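Local structure of cellulase (6UI3) at residues V67-N72 with P82-R87; V104-N109 with I129-I134. The protein is the GH5_4 catalytic domain of a larger protein, a broad-specificity endoglucanase that probably cleaves internal beta-1,4 links of cellulose and related polysaccharides. All blocks are in the same frame, centred on the assembly; numbering follows the deposited sequence.

In the fold
Both contacts lie on the same side of an eight-stranded beta/alpha barrel, their centres about 9 Å apart, and they follow each other along the chain: contact 1 closes on helix 82-96, which leads into strand 101-105, where contact 2 opens. Trp69 couples them. Its backbone N lies 2.9 Å from Asn109 OD1, and its ring NE1 lies 2.9 Å from Asn105 O, both probable hydrogen bonds. Arg68 also packs against the backbone of His107 and His108. Segments 67-72 and 104-109 therefore run together where the strands give way to loops at their C-terminal ends, the end of the barrel that carries the active site in family 5 glycosidases.

Contact 1 (V67-N72 with P82-R87); sequences VRWDEN and PAYMAR
Tyr84 fills the middle of a mixed aromatic and polar contact between the loop that leaves strand 62-65 and the first turns of helix 82-96, on the outer side of the barrel. Its CG stands anti to the backbone N (chi1 -169°), which carries the ring off the helix and in among the loop residues. At the far end the phenol OH donates a hydrogen bond of 2.8 Å to Arg68 O, in the carbonyl plane; a tyrosine suits this place because its ring packs while its hydroxyl satisfies a backbone carbonyl. Asn72 lies over one face: its amide is stacked almost parallel to the ring, the planes 6° apart, with Asn72 CG 3.5 Å from Tyr84 CG and ND2 above the ring centre. Asparagine suits the place because its planar end can lie flush on the ring. Trp69 is turned across, its six-membered ring at 88° to the tyrosine, so that the edge of Tyr84 meets its face in an offset edge-to-face pair. Met85, folded at its CB-CG and CG-SD bonds, brings SD to 3.9 Å from Trp69 CZ3, a Met-aromatic contact. Val67 CG1 lies 3.8 Å from Tyr84 CE2, over the same Trp69 face that Tyr84 approaches. A type I beta turn from Trp69 to Asn72 shapes the loop, which is the beta-to-alpha connection of a TIM barrel folded back on the helix it leads into.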
ATOM      1  N   VAL A  67      -8.031  -4.031   1.419  1.00  6.43           N
ATOM      2  CA  VAL A  67      -9.218  -4.716   1.929  1.00  6.77           C
ATOM      3  C   VAL A  67     -10.128  -3.734   2.662  1.00  6.56           C
ATOM      4  O   VAL A  67      -9.713  -3.105   3.644  1.00  6.58           O
ATOM      5  CB  VAL A  67      -8.893  -5.889   2.871  1.00  6.64           C
ATOM      6  CG1 VAL A  67     -10.185  -6.588   3.320  1.00  7.96           C
ATOM      7  CG2 VAL A  67      -7.942  -6.879   2.221  1.00  7.32           C
ATOM      8  N   ARG A  68     -11.373  -3.618   2.192  1.00  6.86           N
ATOM      9  CA  ARG A  68     -12.458  -2.958   2.917  1.00  6.56           C
ATOM     10  C   ARG A  68     -13.144  -4.023   3.765  1.00  6.61           C
ATOM     11  O   ARG A  68     -13.498  -5.078   3.243  1.00  6.83           O
ATOM     12  CB  ARG A  68     -13.456  -2.361   1.921  1.00  6.72           C
ATOM     13  CG  ARG A  68     -14.636  -1.648   2.566  1.00  7.85           C
ATOM     14  CD  ARG A  68     -15.695  -1.230   1.550  1.00  9.08           C
ATOM     15  NE  ARG A  68     -15.174  -0.476   0.411  1.00  9.42           N
ATOM     16  CZ  ARG A  68     -15.503   0.768   0.074  1.00  9.70           C
ATOM     17  NH1 ARG A  68     -16.332   1.490   0.805  1.00  9.99           N
ATOM     18  NH2 ARG A  68     -14.981   1.286  -1.020  1.00  9.77           N
ATOM     19  N   TRP A  69     -13.326  -3.758   5.064  1.00  6.94           N
ATOM     20  CA  TRP A  69     -13.865  -4.759   5.977  1.00  7.03           C
ATOM     21  C   TRP A  69     -15.297  -4.513   6.421  1.00  7.62           C
ATOM     22  O   TRP A  69     -15.970  -5.466   6.844  1.00  7.49           O
ATOM     23  CB  TRP A  69     -12.989  -4.848   7.233  1.00  7.49           C
ATOM     24  CG  TRP A  69     -11.564  -5.221   6.956  1.00  6.48           C
ATOM     25  CD1 TRP A  69     -10.527  -4.370   6.699  1.00  7.09           C
ATOM     26  CD2 TRP A  69     -11.014  -6.551   6.903  1.00  6.47           C
ATOM     27  NE1 TRP A  69      -9.363  -5.090   6.501  1.00  6.81           N
ATOM     28  CE2 TRP A  69      -9.638  -6.427   6.616  1.00  6.68           C
ATOM     29  CE3 TRP A  69     -11.556  -7.832   7.056  1.00  7.83           C
ATOM     30  CZ2 TRP A  69      -8.797  -7.532   6.498  1.00  7.60           C
ATOM     31  CZ3 TRP A  69     -10.719  -8.932   6.927  1.00  8.18           C
ATOM     32  CH2 TRP A  69      -9.357  -8.773   6.657  1.00  8.23           C
ATOM     33  N   ASP A  70     -15.777  -3.274   6.352  1.00  7.50           N
ATOM     34  CA  ASP A  70     -17.006  -2.892   7.042  1.00  8.30           C
ATOM     35  C   ASP A  70     -18.287  -3.158   6.260  1.00  8.79           C
ATOM     36  O   ASP A  70     -19.360  -2.769   6.726  1.00  9.96           O
ATOM     37  CB  ASP A  70     -16.928  -1.466   7.601  1.00  7.81           C
ATOM     38  CG  ASP A  70     -16.761  -0.388   6.556  1.00  8.32           C
ATOM     39  OD1 ASP A  70     -16.527  -0.699   5.375  1.00  9.27           O
ATOM     40  OD2 ASP A  70     -16.857   0.800   6.946  1.00  9.38           O
ATOM     41  N   GLU A  71     -18.225  -3.875   5.144  1.00  7.81           N
ATOM     42  CA  GLU A  71     -19.418  -4.476   4.553  1.00  8.48           C
ATOM     43  C   GLU A  71     -19.560  -5.930   4.966  1.00  8.93           C
ATOM     44  O   GLU A  71     -20.521  -6.591   4.551  1.00 10.59           O
ATOM     45  CB  GLU A  71     -19.410  -4.347   3.024  1.00  9.87           C
ATOM     46  CG  GLU A  71     -19.309  -2.894   2.555  1.00 13.67           C
ATOM     47  CD  GLU A  71     -19.344  -2.702   1.045  1.00 16.20           C
ATOM     48  OE1 GLU A  71     -18.803  -3.510   0.297  1.00 15.80           O
ATOM     49  OE2 GLU A  71     -19.924  -1.694   0.607  1.00 21.44           O
ATOM     50  N   ASN A  72     -18.644  -6.432   5.800  1.00  7.95           N
ATOM     51  CA  ASN A  72     -18.625  -7.829   6.218  1.00  8.10           C
ATOM     52  C   ASN A  72     -18.618  -7.996   7.727  1.00  8.43           C
ATOM     53  O   ASN A  72     -18.110  -9.000   8.256  1.00 10.35           O
ATOM     54  CB  ASN A  72     -17.473  -8.569   5.556  1.00  9.49           C
ATOM     55  CG  ASN A  72     -17.778  -8.887   4.144  1.00  9.89           C
ATOM     56  OD1 ASN A  72     -18.421  -9.895   3.858  1.00 11.92           O
ATOM     57  ND2 ASN A  72     -17.377  -8.011   3.233  1.00 10.46           N
ATOM     58  N   PRO A  82     -16.233 -14.818   9.256  1.00  8.44           N
ATOM     59  CA  PRO A  82     -15.148 -15.773   8.965  1.00  8.63           C
ATOM     60  C   PRO A  82     -14.985 -16.099   7.491  1.00  8.66           C
ATOM     61  O   PRO A  82     -13.866 -16.381   7.046  1.00  8.62           O
ATOM     62  CB  PRO A  82     -15.530 -17.001   9.808  1.00  9.90           C
ATOM     63  CG  PRO A  82     -16.256 -16.383  11.006  1.00  9.77           C
ATOM     64  CD  PRO A  82     -17.081 -15.280  10.373  1.00  9.29           C
ATOM     65  N   ALA A  83     -16.068 -16.097   6.720  1.00  8.70           N
ATOM     66  CA  ALA A  83     -15.949 -16.395   5.298  1.00  9.04           C
ATOM     67  C   ALA A  83     -15.188 -15.305   4.555  1.00  8.83           C
ATOM     68  O   ALA A  83     -14.452 -15.591   3.606  1.00  9.85           O
ATOM     69  CB  ALA A  83     -17.337 -16.558   4.683  1.00 10.85           C
ATOM     70  N   TYR A  84     -15.331 -14.055   4.980  1.00  8.27           N
ATOM     71  CA  TYR A  84     -14.604 -12.966   4.340  1.00  8.26           C
ATOM     72  C   TYR A  84     -13.141 -12.968   4.768  1.00  8.23           C
ATOM     73  O   TYR A  84     -12.243 -12.807   3.930  1.00  8.62           O
ATOM     74  CB  TYR A  84     -15.249 -11.624   4.678  1.00  8.69           C
ATOM     75  CG  TYR A  84     -14.725 -10.475   3.854  1.00  8.15           C
ATOM     76  CD1 TYR A  84     -14.987 -10.416   2.494  1.00  9.41           C
ATOM     77  CD2 TYR A  84     -13.984  -9.444   4.429  1.00  8.76           C
ATOM     78  CE1 TYR A  84     -14.533  -9.356   1.711  1.00  9.63           C
ATOM     79  CE2 TYR A  84     -13.532  -8.380   3.658  1.00  8.95           C
ATOM     80  CZ  TYR A  84     -13.820  -8.345   2.307  1.00  9.49           C
ATOM     81  OH  TYR A  84     -13.385  -7.312   1.506  1.00  9.43           O
ATOM     82  N   MET A  85     -12.890 -13.159   6.065  1.00  8.39           N
ATOM     83  CA  MET A  85     -11.521 -13.332   6.543  1.00  7.80           C
ATOM     84  C   MET A  85     -10.828 -14.449   5.775  1.00  8.70           C
ATOM     85  O   MET A  85      -9.654 -14.322   5.405  1.00  8.85           O
ATOM     86  CB  MET A  85     -11.530 -13.621   8.045  1.00  8.54           C
ATOM     87  CG  MET A  85     -10.150 -13.671   8.678  1.00  8.07           C
ATOM     88  SD  MET A  85      -9.334 -12.067   8.843  1.00 10.06           S
ATOM     89  CE  MET A  85     -10.222 -11.379  10.243  1.00 12.16           C
ATOM     90  N   ALA A  86     -11.551 -15.549   5.513  1.00  8.62           N
ATOM     91  CA  ALA A  86     -10.969 -16.683   4.799  1.00  9.11           C
ATOM     92  C   ALA A  86     -10.616 -16.311   3.366  1.00  8.87           C
ATOM     93  O   ALA A  86      -9.608 -16.781   2.836  1.00  9.01           O
ATOM     94  CB  ALA A  86     -11.925 -17.878   4.835  1.00  9.94           C
ATOM     95  N   ARG A  87     -11.436 -15.485   2.715  1.00  8.69           N
ATOM     96  CA  ARG A  87     -11.102 -15.058   1.359  1.00  8.19           C
ATOM     97  C   ARG A  87      -9.836 -14.212   1.350  1.00  8.41           C
ATOM     98  O   ARG A  87      -8.963 -14.390   0.496  1.00  8.39           O
ATOM     99  CB  ARG A  87     -12.269 -14.300   0.724  1.00  9.07           C
ATOM    100  CG  ARG A  87     -12.006 -13.828  -0.702  1.00  9.18           C
ATOM    101  CD  ARG A  87     -11.704 -14.987  -1.651  1.00 10.00           C
ATOM    102  NE  ARG A  87     -11.263 -14.487  -2.947  1.00 10.32           N
ATOM    103  CZ  ARG A  87     -10.489 -15.155  -3.795  1.00 10.60           C
ATOM    104  NH1 ARG A  87     -10.080 -16.392  -3.531  1.00 10.71           N
ATOM    105  NH2 ARG A  87     -10.103 -14.550  -4.915  1.00 11.14           N
TER

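Contact 2 (V104-N109 with I129-I134); sequences VNIHHN and IVWTQI
The indole of Trp131 receives Val104 O at its edge, in plane and 3.6 Å from Trp131 CH2, while Ile106 approaches the ring obliquely, running antiparallel alongside it, with CD1 3.3 Å from Trp131 NE1 and CG1 beside the same nitrogen. Ile134 CD1, from the same helix as the tryptophan, lies above one face, 4.0 Å from the plane and offset toward the rim. NE1 donates to Thr149 O, so the buried N-H is satisfied, while the pyrrole side of the indole packs on the Ile106 side chain. The same Ile106 CD1 methyl also touches Val130 CG1 at 3.7 Å. Ile106 CG1 lies anti to the carbonyl carbon (chi1 -61°), and the extended chain beyond it (chi2 179°) carries CD1 to the helix; a beta-branched apolar residue suits this buried place. The contact belongs to the beta-alpha-beta unit of strand 101-105, helix 120-137 and strand 145-148, where apolar residues fill the space between barrel wall and outer helix; Val104 CG1 and Ile134 CG2 meet more loosely there, at 4.4 Å. At Asn105 the CB bond is directed away from the helix: ND2 donates to His107 ND1 at 3.0 Å, close to the imidazole plane, and OD1 accepts from Val67 N. Asparagine suits this spot because one amide can give and take at once, tying His107 to the neighbouring loop.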
ATOM      1  N   VAL A 104      -1.485  -6.631   3.981  1.00  7.27           N
ATOM      2  CA  VAL A 104      -2.920  -6.514   4.244  1.00  7.61           C
ATOM      3  C   VAL A 104      -3.163  -5.236   5.041  1.00  6.36           C
ATOM      4  O   VAL A 104      -2.391  -4.903   5.943  1.00  7.33           O
ATOM      5  CB  VAL A 104      -3.427  -7.742   5.025  1.00  9.14           C
ATOM      6  CG1 VAL A 104      -4.882  -7.551   5.476  1.00 11.19           C
ATOM      7  CG2 VAL A 104      -3.338  -9.000   4.200  1.00 11.30           C
ATOM      8  N   ASN A 105      -4.254  -4.530   4.725  1.00  6.62           N
ATOM      9  CA  ASN A 105      -4.536  -3.248   5.356  1.00  6.88           C
ATOM     10  C   ASN A 105      -6.021  -3.147   5.709  1.00  6.69           C
ATOM     11  O   ASN A 105      -6.774  -4.116   5.636  1.00  7.18           O
ATOM     12  CB  ASN A 105      -4.063  -2.091   4.457  1.00  7.73           C
ATOM     13  CG  ASN A 105      -4.931  -1.889   3.226  1.00  7.64           C
ATOM     14  OD1 ASN A 105      -5.939  -2.573   3.038  1.00  7.16           O
ATOM     15  ND2 ASN A 105      -4.528  -0.947   2.363  1.00  8.53           N
ATOM     16  N   ILE A 106      -6.410  -1.944   6.145  1.00  6.70           N
ATOM     17  CA  ILE A 106      -7.789  -1.466   6.166  1.00  6.85           C
ATOM     18  C   ILE A 106      -7.866  -0.361   5.124  1.00  6.53           C
ATOM     19  O   ILE A 106      -7.069   0.581   5.170  1.00  7.03           O
ATOM     20  CB  ILE A 106      -8.171  -0.930   7.563  1.00  6.93           C
ATOM     21  CG1 ILE A 106      -8.066  -2.034   8.624  1.00  7.41           C
ATOM     22  CG2 ILE A 106      -9.569  -0.306   7.519  1.00  7.69           C
ATOM     23  CD1 ILE A 106      -8.405  -1.573  10.039  1.00  8.23           C
ATOM     24  N   HIS A 107      -8.820  -0.464   4.198  1.00  6.45           N
ATOM     25  CA  HIS A 107      -8.816   0.362   2.983  1.00  6.33           C
ATOM     26  C   HIS A 107     -10.255   0.731   2.654  1.00  7.17           C
ATOM     27  O   HIS A 107     -11.077  -0.130   2.341  1.00  8.21           O
ATOM     28  CB  HIS A 107      -8.173  -0.452   1.852  1.00  7.23           C
ATOM     29  CG  HIS A 107      -7.640   0.334   0.697  1.00  7.28           C
ATOM     30  ND1 HIS A 107      -6.315   0.262   0.316  1.00  7.68           N
ATOM     31  CD2 HIS A 107      -8.258   1.135  -0.195  1.00  8.04           C
ATOM     32  CE1 HIS A 107      -6.151   1.003  -0.763  1.00  7.96           C
ATOM     33  NE2 HIS A 107      -7.306   1.543  -1.093  1.00  8.26           N
ATOM     34  N   HIS A 108     -10.576   2.014   2.758  1.00  7.16           N
ATOM     35  CA  HIS A 108     -11.900   2.553   2.473  1.00  7.75           C
ATOM     36  C   HIS A 108     -12.984   2.136   3.474  1.00  8.04           C
ATOM     37  O   HIS A 108     -14.164   2.335   3.182  1.00 10.15           O
ATOM     38  CB  HIS A 108     -12.429   2.255   1.062  1.00  9.43           C
ATOM     39  CG  HIS A 108     -11.554   2.725  -0.059  1.00 11.03           C
ATOM     40  ND1 HIS A 108     -10.766   3.855   0.017  1.00 12.11           N
ATOM     41  CD2 HIS A 108     -11.377   2.222  -1.302  1.00 11.65           C
ATOM     42  CE1 HIS A 108     -10.118   4.009  -1.126  1.00 12.77           C
ATOM     43  NE2 HIS A 108     -10.480   3.039  -1.949  1.00 11.37           N
ATOM     44  N   ASN A 109     -12.646   1.571   4.632  1.00  7.36           N
ATOM     45  CA  ASN A 109     -13.631   1.551   5.702  1.00  7.69           C
ATOM     46  C   ASN A 109     -14.131   2.978   5.902  1.00  8.21           C
ATOM     47  O   ASN A 109     -13.383   3.944   5.717  1.00  8.27           O
ATOM     48  CB  ASN A 109     -13.021   1.085   7.025  1.00  7.94           C
ATOM     49  CG  ASN A 109     -13.139  -0.402   7.239  1.00  8.23           C
ATOM     50  OD1 ASN A 109     -12.879  -1.214   6.344  1.00  9.24           O
ATOM     51  ND2 ASN A 109     -13.492  -0.781   8.454  1.00  8.97           N
ATOM     52  N   ILE A 129     -10.518  -3.124  17.438  1.00  8.48           N
ATOM     53  CA  ILE A 129     -11.287  -4.366  17.370  1.00  9.06           C
ATOM     54  C   ILE A 129     -11.018  -5.100  16.057  1.00  8.32           C
ATOM     55  O   ILE A 129     -10.865  -6.330  16.034  1.00  8.84           O
ATOM     56  CB  ILE A 129     -12.779  -4.056  17.592  1.00  8.98           C
ATOM     57  CG1 ILE A 129     -12.995  -3.597  19.035  1.00  9.64           C
ATOM     58  CG2 ILE A 129     -13.641  -5.271  17.251  1.00 10.55           C
ATOM     59  CD1 ILE A 129     -14.339  -2.962  19.281  1.00 11.27           C
ATOM     60  N   VAL A 130     -10.929  -4.364  14.950  1.00  8.23           N
ATOM     61  CA  VAL A 130     -10.658  -4.966  13.644  1.00  8.06           C
ATOM     62  C   VAL A 130      -9.239  -5.521  13.588  1.00  7.56           C
ATOM     63  O   VAL A 130      -9.032  -6.679  13.199  1.00  7.58           O
ATOM     64  CB  VAL A 130     -10.949  -3.952  12.519  1.00  8.14           C
ATOM     65  CG1 VAL A 130     -10.413  -4.453  11.186  1.00  8.91           C
ATOM     66  CG2 VAL A 130     -12.446  -3.659  12.433  1.00  9.84           C
ATOM     67  N   TRP A 131      -8.244  -4.720  13.985  1.00  7.32           N
ATOM     68  CA  TRP A 131      -6.869  -5.202  13.948  1.00  6.74           C
ATOM     69  C   TRP A 131      -6.631  -6.361  14.904  1.00  7.38           C
ATOM     70  O   TRP A 131      -5.819  -7.241  14.598  1.00  7.54           O
ATOM     71  CB  TRP A 131      -5.846  -4.074  14.171  1.00  7.20           C
ATOM     72  CG  TRP A 131      -5.488  -3.452  12.860  1.00  6.99           C
ATOM     73  CD1 TRP A 131      -5.759  -2.177  12.430  1.00  7.94           C
ATOM     74  CD2 TRP A 131      -4.836  -4.116  11.777  1.00  7.38           C
ATOM     75  NE1 TRP A 131      -5.290  -2.010  11.138  1.00  8.18           N
ATOM     76  CE2 TRP A 131      -4.743  -3.193  10.711  1.00  7.36           C
ATOM     77  CE3 TRP A 131      -4.326  -5.409  11.602  1.00  7.94           C
ATOM     78  CZ2 TRP A 131      -4.165  -3.533   9.479  1.00  8.22           C
ATOM     79  CZ3 TRP A 131      -3.762  -5.750  10.376  1.00  8.53           C
ATOM     80  CH2 TRP A 131      -3.686  -4.812   9.330  1.00  8.19           C
ATOM     81  N   THR A 132      -7.309  -6.398  16.055  1.00  8.07           N
ATOM     82  CA  THR A 132      -7.160  -7.554  16.938  1.00  8.04           C
ATOM     83  C   THR A 132      -7.593  -8.822  16.219  1.00  8.21           C
ATOM     84  O   THR A 132      -6.926  -9.857  16.311  1.00  8.21           O
ATOM     85  CB  THR A 132      -7.965  -7.348  18.223  1.00  8.87           C
ATOM     86  OG1 THR A 132      -7.437  -6.224  18.947  1.00  9.57           O
ATOM     87  CG2 THR A 132      -7.873  -8.553  19.137  1.00 10.66           C
ATOM     88  N   GLN A 133      -8.699  -8.749  15.468  1.00  7.78           N
ATOM     89  CA  GLN A 133      -9.164  -9.913  14.712  1.00  8.48           C
ATOM     90  C   GLN A 133      -8.214 -10.298  13.582  1.00  6.92           C
ATOM     91  O   GLN A 133      -7.919 -11.482  13.391  1.00  8.24           O
ATOM     92  CB  GLN A 133     -10.549  -9.637  14.135  1.00  7.99           C
ATOM     93  CG  GLN A 133     -11.644  -9.569  15.170  1.00  8.88           C
ATOM     94  CD  GLN A 133     -12.944  -9.131  14.547  1.00  8.53           C
ATOM     95  OE1 GLN A 133     -13.668  -9.954  13.996  1.00 10.28           O
ATOM     96  NE2 GLN A 133     -13.227  -7.842  14.595  1.00  9.81           N
ATOM     97  N   ILE A 134      -7.777  -9.330  12.779  1.00  7.27           N
ATOM     98  CA  ILE A 134      -6.865  -9.645  11.677  1.00  7.97           C
ATOM     99  C   ILE A 134      -5.576 -10.237  12.231  1.00  7.22           C
ATOM    100  O   ILE A 134      -5.093 -11.280  11.775  1.00  7.68           O
ATOM    101  CB  ILE A 134      -6.575  -8.405  10.804  1.00  8.47           C
ATOM    102  CG1 ILE A 134      -7.856  -7.821  10.211  1.00  8.05           C
ATOM    103  CG2 ILE A 134      -5.574  -8.762   9.685  1.00  8.21           C
ATOM    104  CD1 ILE A 134      -7.672  -6.454   9.603  1.00  8.82           C
TER